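Beta-galactosidase (Marinomonas sp. ef1, PDB 6Y2K) probably hydrolyses terminal beta-galactosides such as lactose, as a cold-active, hexameric glycosyl hydrolase of family GH42 from an Antarctic bacterium. Local coordinates at residues His284-Leu287 against Arg288-His291; Glu314-Pro317 against Gly318-Trp322; Glu444-Glu448 against Leu449-Val453. All blocks are in the same frame, centred on the assembly; numbering follows the deposited sequence.

Contact 1: residues His284-Leu287 against Arg288-His291; sequences HTYL and RVGH
Tyr-286, the first residue to leave helical geometry after helix 280-285, turns the chain through its carbonyl: Tyr-286 O accepts Gly-290 N at 2.9 Å in the carbonyl plane and Val-289 N at 3.0 Å from a position 50° above it, the latter bond closing a type I beta turn. One oxygen thus grips two amides, and Gly-290 can take a phi of 83° because it has no CB, which at these backbone angles would be jammed against the carbonyl oxygen of Val-289. Tyr-286 CB lies 3.4 Å from Gly-290 O. Val-289 CG2 meets the ring at its edge, 4.0 Å from Tyr-286 CD1, while the His-291 ring lies obliquely to it. Leu-287 and Arg-288, for their part, lie side by side. With Leu-287 CG anti to the backbone N (chi1 179°) and the arginine extended from CG to NE, Leu-287 CD2 sits 4.3 Å above one face of the guanidinium. Arg-288 NH1 forms a salt bridge with Asp-527 of the second subunit and a hydrogen bond to Thr-328 O. The turn links helix 280-285 to helix 294-305 of the barrel domain, pinned to helix 333-343 where Trp-337 NE1 binds Val-289 O.

Contact 2: residues Glu314-Pro317 against Gly318-Trp322; sequences EQQP and GPVNW
Gln-316 NE2 donates to Gly-318 O at 2.8 Å, so that a side chain closes the bend its own backbone makes. The bond is fairly straight, 159° at the hydrogen, and it uses the amide well, since Gly-318 O lies almost in the amide plane. It uses the carbonyl less squarely, the nitrogen standing 38° out of the carbonyl plane. Gln-316 CG is anti to the backbone N and beside the carbonyl carbon (chi1 -175°), which brings it toward the residues that follow, 3.1 Å from Gly-318 O; the extended chain beyond CG then places NE2. Here the seventh strand of the TIM barrel, 310-315, has just ended, and the chain enters the loop toward helix 333-343; in such barrels the C-terminal strand ends surround the active site. Val-320 crosses the glutamine at about a right angle, its CG1 3.7 Å from Gln-316 NE2. A water accepts from Val-320 N at 3.2 Å and, weakly, from Gln-316 NE2, while Gln-316 OE1 takes the backbone N of Leu-269, at helix 268-274. Replacing Gln-316 by a leucine would probably leave both Gly-318 O and the Leu-269 amide without this mate and let the loop drift from the strand end. Between the two prolines Gly-318 is fully extended, and a CB there would clash with Pro-317 O and Pro-319 CD. Gly-318 N is buried without a partner in the model. Farther along the loop, Val-320 O accepts Gln-429 NE2 of the second subunit.

Contact 3: residues Glu444-Glu448 against Leu449-Val453; sequences EAMRE and LGLSV
A Schellman motif ends helix 435-448, with Gly-450 as its C' residue. Leu-451 N reaches back to Met-446 O at 3.2 Å, in a bond of 161° at the hydrogen, and inside that wrap Gly-450 N donates to Arg-447 O at 3.0 Å. The inner bond comes in steeply, the nitrogen standing 69° out of the carbonyl plane. Between helix and turn, Leu-449 N makes weak bonds to Ala-445 O and to Met-446 O. The positive phi of Gly-450 reverses the chain.

The apolar contact that goes with this motif joins the residue before the turn, Met-446 at C3, to the one after the glycine, Leu-451 at C'': Leu-451 CD1 packs 4.1 Å from Met-446 CB. Val-453 CG2 comes across the methionine at about a right angle, 4.0 Å from Met-446 SD. Met-446 CG is anti to its own carbonyl carbon (chi1 -68°), and the extended chain beyond CG brings the sulfur to that methyl. The chain leads on into strand 453-456, which pairs in parallel with strand 412-415: the helix belongs to the beta-alpha-beta connection between these two neighbours at the margin of the mixed sheet. Leu-449 lies against the helix end, its CG 3.4 Å from Ala-445 O, and its side chain also touches Leu-592 of helix 585-598. A water bridges the two limbs, at the edge of the Arg-447 guanidinium and in its plane, 2.9 Å from Arg-447 NH1 and likewise near Leu-451 O. Arg-447 NE forms a salt bridge with Asp-293, whereas Glu-448 OE1 is held by Asn-585 and Lys-589.

In the fold
Along the chain the three contacts follow in series, two in the TIM-barrel domain and the third in the trimerisation domain. Contacts 1 and 2 lie about 14 Å apart between centres; each is a turn into a connecting loop, one after helix 280-285, the other after barrel strand 310-315. Contact 3 touches no other chain. Its centre is about 19 Å from that of contact 1, yet the two meet through His-291 NE2 and Glu-444 OE1, 3.0 Å apart, a probable hydrogen bond joining the domains. The centres of contacts 2 and 3 are about 27 Å apart. The loop of contact 1 thus meets both the trimerisation domain and the second subunit, whereas contact 2 meets the second subunit.

Contact 1: residues His284-Leu287 against Arg288-His291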
ATOM      1  N   HIS A 284      -2.063 -18.260  -7.603  1.00 16.48           N
ATOM      2  CA  HIS A 284      -3.426 -17.904  -7.225  1.00 16.37           C
ATOM      3  C   HIS A 284      -4.389 -18.025  -8.410  1.00 16.44           C
ATOM      4  O   HIS A 284      -5.419 -18.690  -8.307  1.00 16.95           O
ATOM      5  CB  HIS A 284      -3.482 -16.497  -6.619  1.00 16.55           C
ATOM      6  CG  HIS A 284      -4.823 -16.153  -6.056  1.00 16.96           C
ATOM      7  ND1 HIS A 284      -5.735 -15.374  -6.735  1.00 17.42           N
ATOM      8  CD2 HIS A 284      -5.431 -16.528  -4.905  1.00 16.87           C
ATOM      9  CE1 HIS A 284      -6.842 -15.269  -6.019  1.00 17.25           C
ATOM     10  NE2 HIS A 284      -6.681 -15.953  -4.901  1.00 18.07           N
ATOM     11  N   THR A 285      -4.048 -17.399  -9.531  1.00 15.86           N
ATOM     12  CA  THR A 285      -4.918 -17.381 -10.721  1.00 16.02           C
ATOM     13  C   THR A 285      -5.244 -18.764 -11.250  1.00 15.82           C
ATOM     14  O   THR A 285      -6.384 -19.042 -11.605  1.00 16.10           O
ATOM     15  CB  THR A 285      -4.259 -16.548 -11.849  1.00 16.59           C
ATOM     16  OG1 THR A 285      -4.134 -15.196 -11.402  1.00 17.54           O
ATOM     17  CG2 THR A 285      -5.060 -16.586 -13.171  1.00 16.74           C
ATOM     18  N   TYR A 286      -4.240 -19.633 -11.298  1.00 15.38           N
ATOM     19  CA  TYR A 286      -4.374 -20.938 -11.943  1.00 15.28           C
ATOM     20  C   TYR A 286      -4.427 -22.122 -10.949  1.00 15.00           C
ATOM     21  O   TYR A 286      -4.238 -23.282 -11.347  1.00 15.35           O
ATOM     22  CB  TYR A 286      -3.221 -21.099 -12.934  1.00 15.15           C
ATOM     23  CG  TYR A 286      -3.241 -20.099 -14.074  1.00 15.25           C
ATOM     24  CD1 TYR A 286      -4.274 -20.107 -15.016  1.00 15.36           C
ATOM     25  CD2 TYR A 286      -2.224 -19.145 -14.220  1.00 15.62           C
ATOM     26  CE1 TYR A 286      -4.300 -19.200 -16.070  1.00 15.16           C
ATOM     27  CE2 TYR A 286      -2.238 -18.238 -15.277  1.00 15.36           C
ATOM     28  CZ  TYR A 286      -3.278 -18.271 -16.200  1.00 15.39           C
ATOM     29  OH  TYR A 286      -3.304 -17.381 -17.249  1.00 15.40           O
ATOM     30  N   LEU A 287      -4.706 -21.830  -9.672  1.00 14.64           N
ATOM     31  CA  LEU A 287      -4.757 -22.832  -8.594  1.00 14.59           C
ATOM     32  C   LEU A 287      -5.330 -24.191  -9.005  1.00 14.55           C
ATOM     33  O   LEU A 287      -4.758 -25.215  -8.676  1.00 14.35           O
ATOM     34  CB  LEU A 287      -5.613 -22.303  -7.432  1.00 14.72           C
ATOM     35  CG  LEU A 287      -5.819 -23.211  -6.216  1.00 14.74           C
ATOM     36  CD1 LEU A 287      -4.515 -23.389  -5.458  1.00 15.08           C
ATOM     37  CD2 LEU A 287      -6.883 -22.643  -5.296  1.00 14.84           C
ATOM     38  N   ARG A 288      -6.469 -24.179  -9.699  1.00 14.58           N
ATOM     39  CA  ARG A 288      -7.238 -25.397  -9.975  1.00 14.66           C
ATOM     40  C   ARG A 288      -7.078 -25.973 -11.383  1.00 14.71           C
ATOM     41  O   ARG A 288      -7.724 -26.989 -11.699  1.00 14.88           O
ATOM     42  CB  ARG A 288      -8.720 -25.151  -9.677  1.00 14.55           C
ATOM     43  CG  ARG A 288      -8.998 -24.694  -8.249  1.00 14.82           C
ATOM     44  CD  ARG A 288     -10.477 -24.827  -7.908  1.00 15.09           C
ATOM     45  NE  ARG A 288     -10.775 -24.322  -6.575  1.00 15.33           N
ATOM     46  CZ  ARG A 288     -10.510 -24.958  -5.431  1.00 15.19           C
ATOM     47  NH1 ARG A 288      -9.928 -26.154  -5.434  1.00 15.28           N
ATOM     48  NH2 ARG A 288     -10.826 -24.385  -4.272  1.00 15.17           N
ATOM     49  N   VAL A 289      -6.236 -25.350 -12.220  1.00 14.56           N
ATOM     50  CA  VAL A 289      -5.939 -25.866 -13.574  1.00 14.62           C
ATOM     51  C   VAL A 289      -4.455 -26.016 -13.942  1.00 14.73           C
ATOM     52  O   VAL A 289      -4.129 -26.679 -14.939  1.00 14.86           O
ATOM     53  CB  VAL A 289      -6.635 -25.011 -14.661  1.00 14.85           C
ATOM     54  CG1 VAL A 289      -8.150 -25.097 -14.504  1.00 15.10           C
ATOM     55  CG2 VAL A 289      -6.170 -23.556 -14.623  1.00 14.88           C
ATOM     56  N   GLY A 290      -3.558 -25.400 -13.171  1.00 14.33           N
ATOM     57  CA  GLY A 290      -2.142 -25.359 -13.517  1.00 14.02           C
ATOM     58  C   GLY A 290      -1.851 -24.241 -14.492  1.00 14.05           C
ATOM     59  O   GLY A 290      -2.756 -23.698 -15.121  1.00 13.50           O
ATOM     60  N   HIS A 291      -0.579 -23.881 -14.615  1.00 14.25           N
ATOM     61  CA  HIS A 291      -0.182 -22.818 -15.527  1.00 14.11           C
ATOM     62  C   HIS A 291      -0.478 -23.279 -16.957  1.00 13.96           C
ATOM     63  O   HIS A 291      -0.315 -24.466 -17.258  1.00 14.19           O
ATOM     64  CB  HIS A 291       1.301 -22.474 -15.358  1.00 14.07           C
ATOM     65  CG  HIS A 291       1.744 -21.301 -16.168  1.00 14.06           C
ATOM     66  ND1 HIS A 291       2.235 -21.428 -17.454  1.00 14.30           N
ATOM     67  CD2 HIS A 291       1.783 -19.978 -15.877  1.00 14.30           C
ATOM     68  CE1 HIS A 291       2.542 -20.228 -17.920  1.00 14.42           C
ATOM     69  NE2 HIS A 291       2.279 -19.332 -16.983  1.00 14.12           N
TER
HETATM   70  O   HOH W   1      -7.866 -21.917 -10.866  1.00 22.38           O

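Contact 2: residues Glu314-Pro317 against Gly318-Trp322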
ATOM      1  N   GLU A 314       1.222 -40.889 -16.611  1.00 16.31           N
ATOM      2  CA  GLU A 314       0.497 -40.554 -15.377  1.00 16.61           C
ATOM      3  C   GLU A 314      -0.124 -39.159 -15.487  1.00 16.47           C
ATOM      4  O   GLU A 314       0.593 -38.157 -15.548  1.00 16.76           O
ATOM      5  CB  GLU A 314       1.430 -40.606 -14.155  1.00 16.88           C
ATOM      6  CG  GLU A 314       2.146 -41.939 -13.921  1.00 17.29           C
ATOM      7  CD  GLU A 314       3.085 -41.925 -12.728  1.00 17.62           C
ATOM      8  OE1 GLU A 314       3.031 -40.961 -11.940  1.00 18.35           O
ATOM      9  OE2 GLU A 314       3.888 -42.883 -12.564  1.00 17.59           O
ATOM     10  N   GLN A 315      -1.455 -39.102 -15.526  1.00 16.39           N
ATOM     11  CA  GLN A 315      -2.192 -37.835 -15.579  1.00 16.24           C
ATOM     12  C   GLN A 315      -2.959 -37.615 -14.285  1.00 15.89           C
ATOM     13  O   GLN A 315      -3.706 -38.507 -13.837  1.00 15.50           O
ATOM     14  CB  GLN A 315      -3.179 -37.839 -16.752  1.00 16.09           C
ATOM     15  CG  GLN A 315      -3.936 -36.529 -16.957  1.00 16.20           C
ATOM     16  CD  GLN A 315      -3.009 -35.366 -17.278  1.00 16.10           C
ATOM     17  OE1 GLN A 315      -2.322 -35.379 -18.302  1.00 16.09           O
ATOM     18  NE2 GLN A 315      -2.990 -34.355 -16.409  1.00 15.30           N
ATOM     19  N   GLN A 316      -2.796 -36.428 -13.696  1.00 15.24           N
ATOM     20  CA  GLN A 316      -3.533 -36.058 -12.487  1.00 15.00           C
ATOM     21  C   GLN A 316      -5.039 -36.200 -12.716  1.00 15.19           C
ATOM     22  O   GLN A 316      -5.536 -35.658 -13.691  1.00 15.47           O
ATOM     23  CB  GLN A 316      -3.227 -34.614 -12.076  1.00 14.68           C
ATOM     24  CG  GLN A 316      -3.871 -34.212 -10.758  1.00 14.48           C
ATOM     25  CD  GLN A 316      -3.314 -32.934 -10.135  1.00 14.55           C
ATOM     26  OE1 GLN A 316      -2.402 -32.284 -10.674  1.00 14.35           O
ATOM     27  NE2 GLN A 316      -3.873 -32.565  -8.984  1.00 14.03           N
ATOM     28  N   PRO A 317      -5.755 -36.930 -11.833  1.00 15.58           N
ATOM     29  CA  PRO A 317      -7.209 -37.113 -11.928  1.00 15.68           C
ATOM     30  C   PRO A 317      -8.025 -36.391 -10.851  1.00 15.52           C
ATOM     31  O   PRO A 317      -9.263 -36.414 -10.892  1.00 15.80           O
ATOM     32  CB  PRO A 317      -7.347 -38.622 -11.716  1.00 15.66           C
ATOM     33  CG  PRO A 317      -6.336 -38.891 -10.644  1.00 16.14           C
ATOM     34  CD  PRO A 317      -5.182 -37.938 -10.911  1.00 16.02           C
ATOM     35  N   GLY A 318      -7.338 -35.782  -9.890  1.00 15.04           N
ATOM     36  CA  GLY A 318      -7.961 -35.245  -8.687  1.00 14.75           C
ATOM     37  C   GLY A 318      -6.847 -34.718  -7.795  1.00 14.91           C
ATOM     38  O   GLY A 318      -5.703 -34.602  -8.251  1.00 14.66           O
ATOM     39  N   PRO A 319      -7.156 -34.406  -6.525  1.00 14.72           N
ATOM     40  CA  PRO A 319      -6.096 -33.891  -5.654  1.00 15.05           C
ATOM     41  C   PRO A 319      -4.994 -34.931  -5.417  1.00 15.59           C
ATOM     42  O   PRO A 319      -5.295 -36.130  -5.309  1.00 16.08           O
ATOM     43  CB  PRO A 319      -6.827 -33.575  -4.344  1.00 14.60           C
ATOM     44  CG  PRO A 319      -8.046 -34.426  -4.366  1.00 14.79           C
ATOM     45  CD  PRO A 319      -8.442 -34.545  -5.815  1.00 14.73           C
ATOM     46  N   VAL A 320      -3.742 -34.471  -5.362  1.00 15.78           N
ATOM     47  CA  VAL A 320      -2.590 -35.325  -5.047  1.00 15.43           C
ATOM     48  C   VAL A 320      -2.167 -35.138  -3.566  1.00 15.88           C
ATOM     49  O   VAL A 320      -2.799 -34.383  -2.831  1.00 15.74           O
ATOM     50  CB  VAL A 320      -1.416 -35.101  -6.035  1.00 15.42           C
ATOM     51  CG1 VAL A 320      -1.875 -35.344  -7.480  1.00 15.87           C
ATOM     52  CG2 VAL A 320      -0.792 -33.718  -5.894  1.00 15.17           C
ATOM     53  N   ASN A 321      -1.114 -35.842  -3.139  1.00 15.76           N
ATOM     54  CA  ASN A 321      -0.671 -35.860  -1.731  1.00 16.04           C
ATOM     55  C   ASN A 321       0.610 -35.074  -1.454  1.00 16.35           C
ATOM     56  O   ASN A 321       0.869 -34.737  -0.301  1.00 17.52           O
ATOM     57  CB  ASN A 321      -0.388 -37.297  -1.288  1.00 15.69           C
ATOM     58  CG  ASN A 321       0.697 -37.954  -2.127  1.00 15.68           C
ATOM     59  OD1 ASN A 321       0.469 -38.234  -3.305  1.00 15.88           O
ATOM     60  ND2 ASN A 321       1.892 -38.154  -1.550  1.00 14.75           N
ATOM     61  N   TRP A 322       1.414 -34.821  -2.486  1.00 16.17           N
ATOM     62  CA  TRP A 322       2.849 -34.532  -2.297  1.00 16.22           C
ATOM     63  C   TRP A 322       3.266 -33.061  -2.343  1.00 16.23           C
ATOM     64  O   TRP A 322       4.365 -32.737  -1.908  1.00 16.14           O
ATOM     65  CB  TRP A 322       3.719 -35.368  -3.251  1.00 16.79           C
ATOM     66  CG  TRP A 322       3.311 -35.354  -4.699  1.00 16.73           C
ATOM     67  CD1 TRP A 322       2.632 -36.335  -5.363  1.00 17.40           C
ATOM     68  CD2 TRP A 322       3.573 -34.327  -5.660  1.00 17.02           C
ATOM     69  NE1 TRP A 322       2.443 -35.977  -6.672  1.00 17.32           N
ATOM     70  CE2 TRP A 322       3.018 -34.753  -6.885  1.00 16.92           C
ATOM     71  CE3 TRP A 322       4.222 -33.085  -5.607  1.00 17.09           C
ATOM     72  CZ2 TRP A 322       3.084 -33.981  -8.042  1.00 17.07           C
ATOM     73  CZ3 TRP A 322       4.296 -32.318  -6.772  1.00 17.03           C
ATOM     74  CH2 TRP A 322       3.724 -32.767  -7.968  1.00 16.87           C
TER
HETATM   75  O   HOH W   2      -3.778 -31.331  -6.110  1.00 14.88           O

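Contact 3: residues Glu444-Glu448 against Leu449-Val453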
ATOM      1  N   GLU A 444       6.522 -19.528 -23.108  1.00 13.31           N
ATOM      2  CA  GLU A 444       5.264 -18.859 -22.756  1.00 13.60           C
ATOM      3  C   GLU A 444       4.915 -17.731 -23.729  1.00 13.57           C
ATOM      4  O   GLU A 444       3.764 -17.615 -24.150  1.00 13.00           O
ATOM      5  CB  GLU A 444       5.322 -18.312 -21.327  1.00 13.63           C
ATOM      6  CG  GLU A 444       4.106 -17.507 -20.893  1.00 13.74           C
ATOM      7  CD  GLU A 444       4.218 -16.995 -19.467  1.00 13.83           C
ATOM      8  OE1 GLU A 444       3.233 -17.108 -18.709  1.00 14.11           O
ATOM      9  OE2 GLU A 444       5.295 -16.473 -19.109  1.00 14.15           O
ATOM     10  N   ALA A 445       5.907 -16.909 -24.066  1.00 13.65           N
ATOM     11  CA  ALA A 445       5.733 -15.832 -25.049  1.00 14.02           C
ATOM     12  C   ALA A 445       5.304 -16.360 -26.431  1.00 14.24           C
ATOM     13  O   ALA A 445       4.397 -15.804 -27.057  1.00 14.10           O
ATOM     14  CB  ALA A 445       7.011 -15.010 -25.163  1.00 13.96           C
ATOM     15  N   MET A 446       5.946 -17.435 -26.890  1.00 14.78           N
ATOM     16  CA  MET A 446       5.558 -18.109 -28.146  1.00 15.11           C
ATOM     17  C   MET A 446       4.108 -18.570 -28.093  1.00 15.05           C
ATOM     18  O   MET A 446       3.339 -18.376 -29.050  1.00 14.80           O
ATOM     19  CB  MET A 446       6.433 -19.335 -28.416  1.00 15.52           C
ATOM     20  CG  MET A 446       7.888 -19.045 -28.748  1.00 15.79           C
ATOM     21  SD  MET A 446       8.808 -20.595 -28.856  1.00 16.38           S
ATOM     22  CE  MET A 446      10.395 -19.947 -29.338  1.00 16.51           C
ATOM     23  N   ARG A 447       3.740 -19.174 -26.964  1.00 14.64           N
ATOM     24  CA  ARG A 447       2.397 -19.713 -26.773  1.00 14.55           C
ATOM     25  C   ARG A 447       1.317 -18.638 -26.662  1.00 14.79           C
ATOM     26  O   ARG A 447       0.198 -18.832 -27.161  1.00 14.17           O
ATOM     27  CB  ARG A 447       2.367 -20.617 -25.545  1.00 14.41           C
ATOM     28  CG  ARG A 447       3.166 -21.905 -25.723  1.00 14.29           C
ATOM     29  CD  ARG A 447       2.252 -23.052 -26.105  1.00 14.16           C
ATOM     30  NE  ARG A 447       1.396 -23.418 -24.979  1.00 14.30           N
ATOM     31  CZ  ARG A 447       0.300 -24.166 -25.053  1.00 14.47           C
ATOM     32  NH1 ARG A 447      -0.120 -24.661 -26.219  1.00 14.86           N
ATOM     33  NH2 ARG A 447      -0.389 -24.419 -23.943  1.00 14.40           N
ATOM     34  N   GLU A 448       1.648 -17.511 -26.021  1.00 14.83           N
ATOM     35  CA  GLU A 448       0.744 -16.344 -25.969  1.00 15.23           C
ATOM     36  C   GLU A 448       0.515 -15.713 -27.357  1.00 15.40           C
ATOM     37  O   GLU A 448      -0.451 -14.975 -27.549  1.00 15.16           O
ATOM     38  CB  GLU A 448       1.274 -15.284 -24.991  1.00 15.47           C
ATOM     39  CG  GLU A 448       1.118 -15.682 -23.532  1.00 15.92           C
ATOM     40  CD  GLU A 448       1.780 -14.706 -22.555  1.00 16.45           C
ATOM     41  OE1 GLU A 448       2.732 -14.005 -22.942  1.00 17.44           O
ATOM     42  OE2 GLU A 448       1.350 -14.649 -21.382  1.00 17.02           O
ATOM     43  N   LEU A 449       1.420 -15.991 -28.298  1.00 15.55           N
ATOM     44  CA  LEU A 449       1.280 -15.597 -29.705  1.00 15.91           C
ATOM     45  C   LEU A 449       0.608 -16.659 -30.577  1.00 16.00           C
ATOM     46  O   LEU A 449       0.553 -16.510 -31.801  1.00 15.84           O
ATOM     47  CB  LEU A 449       2.650 -15.239 -30.282  1.00 16.00           C
ATOM     48  CG  LEU A 449       3.306 -13.989 -29.702  1.00 16.23           C
ATOM     49  CD1 LEU A 449       4.723 -13.851 -30.239  1.00 16.03           C
ATOM     50  CD2 LEU A 449       2.492 -12.738 -30.012  1.00 16.25           C
ATOM     51  N   GLY A 450       0.074 -17.713 -29.955  1.00 16.45           N
ATOM     52  CA  GLY A 450      -0.659 -18.745 -30.666  1.00 16.62           C
ATOM     53  C   GLY A 450       0.172 -19.730 -31.468  1.00 17.17           C
ATOM     54  O   GLY A 450      -0.391 -20.480 -32.264  1.00 17.11           O
ATOM     55  N   LEU A 451       1.486 -19.767 -31.246  1.00 16.97           N
ATOM     56  CA  LEU A 451       2.374 -20.611 -32.055  1.00 17.29           C
ATOM     57  C   LEU A 451       2.358 -22.079 -31.596  1.00 17.42           C
ATOM     58  O   LEU A 451       2.313 -22.359 -30.393  1.00 16.51           O
ATOM     59  CB  LEU A 451       3.807 -20.078 -32.004  1.00 17.15           C
ATOM     60  CG  LEU A 451       4.044 -18.714 -32.656  1.00 17.38           C
ATOM     61  CD1 LEU A 451       5.365 -18.105 -32.213  1.00 17.18           C
ATOM     62  CD2 LEU A 451       4.004 -18.821 -34.175  1.00 17.80           C
ATOM     63  N   SER A 452       2.377 -22.998 -32.566  1.00 17.25           N
ATOM     64  CA  SER A 452       2.635 -24.422 -32.320  1.00 17.74           C
ATOM     65  C   SER A 452       4.140 -24.662 -32.393  1.00 17.47           C
ATOM     66  O   SER A 452       4.804 -24.228 -33.344  1.00 18.48           O
ATOM     67  CB  SER A 452       1.890 -25.301 -33.339  1.00 18.08           C
ATOM     68  OG  SER A 452       0.475 -25.155 -33.207  1.00 18.27           O
ATOM     69  N   VAL A 453       4.672 -25.357 -31.390  1.00 17.14           N
ATOM     70  CA  VAL A 453       6.118 -25.421 -31.148  1.00 17.07           C
ATOM     71  C   VAL A 453       6.640 -26.861 -31.043  1.00 16.67           C
ATOM     72  O   VAL A 453       5.932 -27.752 -30.557  1.00 16.53           O
ATOM     73  CB  VAL A 453       6.440 -24.658 -29.834  1.00 17.38           C
ATOM     74  CG1 VAL A 453       7.918 -24.695 -29.501  1.00 17.54           C
ATOM     75  CG2 VAL A 453       5.958 -23.219 -29.942  1.00 17.73           C
TER
HETATM   76  O   HOH W   3       0.782 -24.305 -28.923  1.00 18.21           O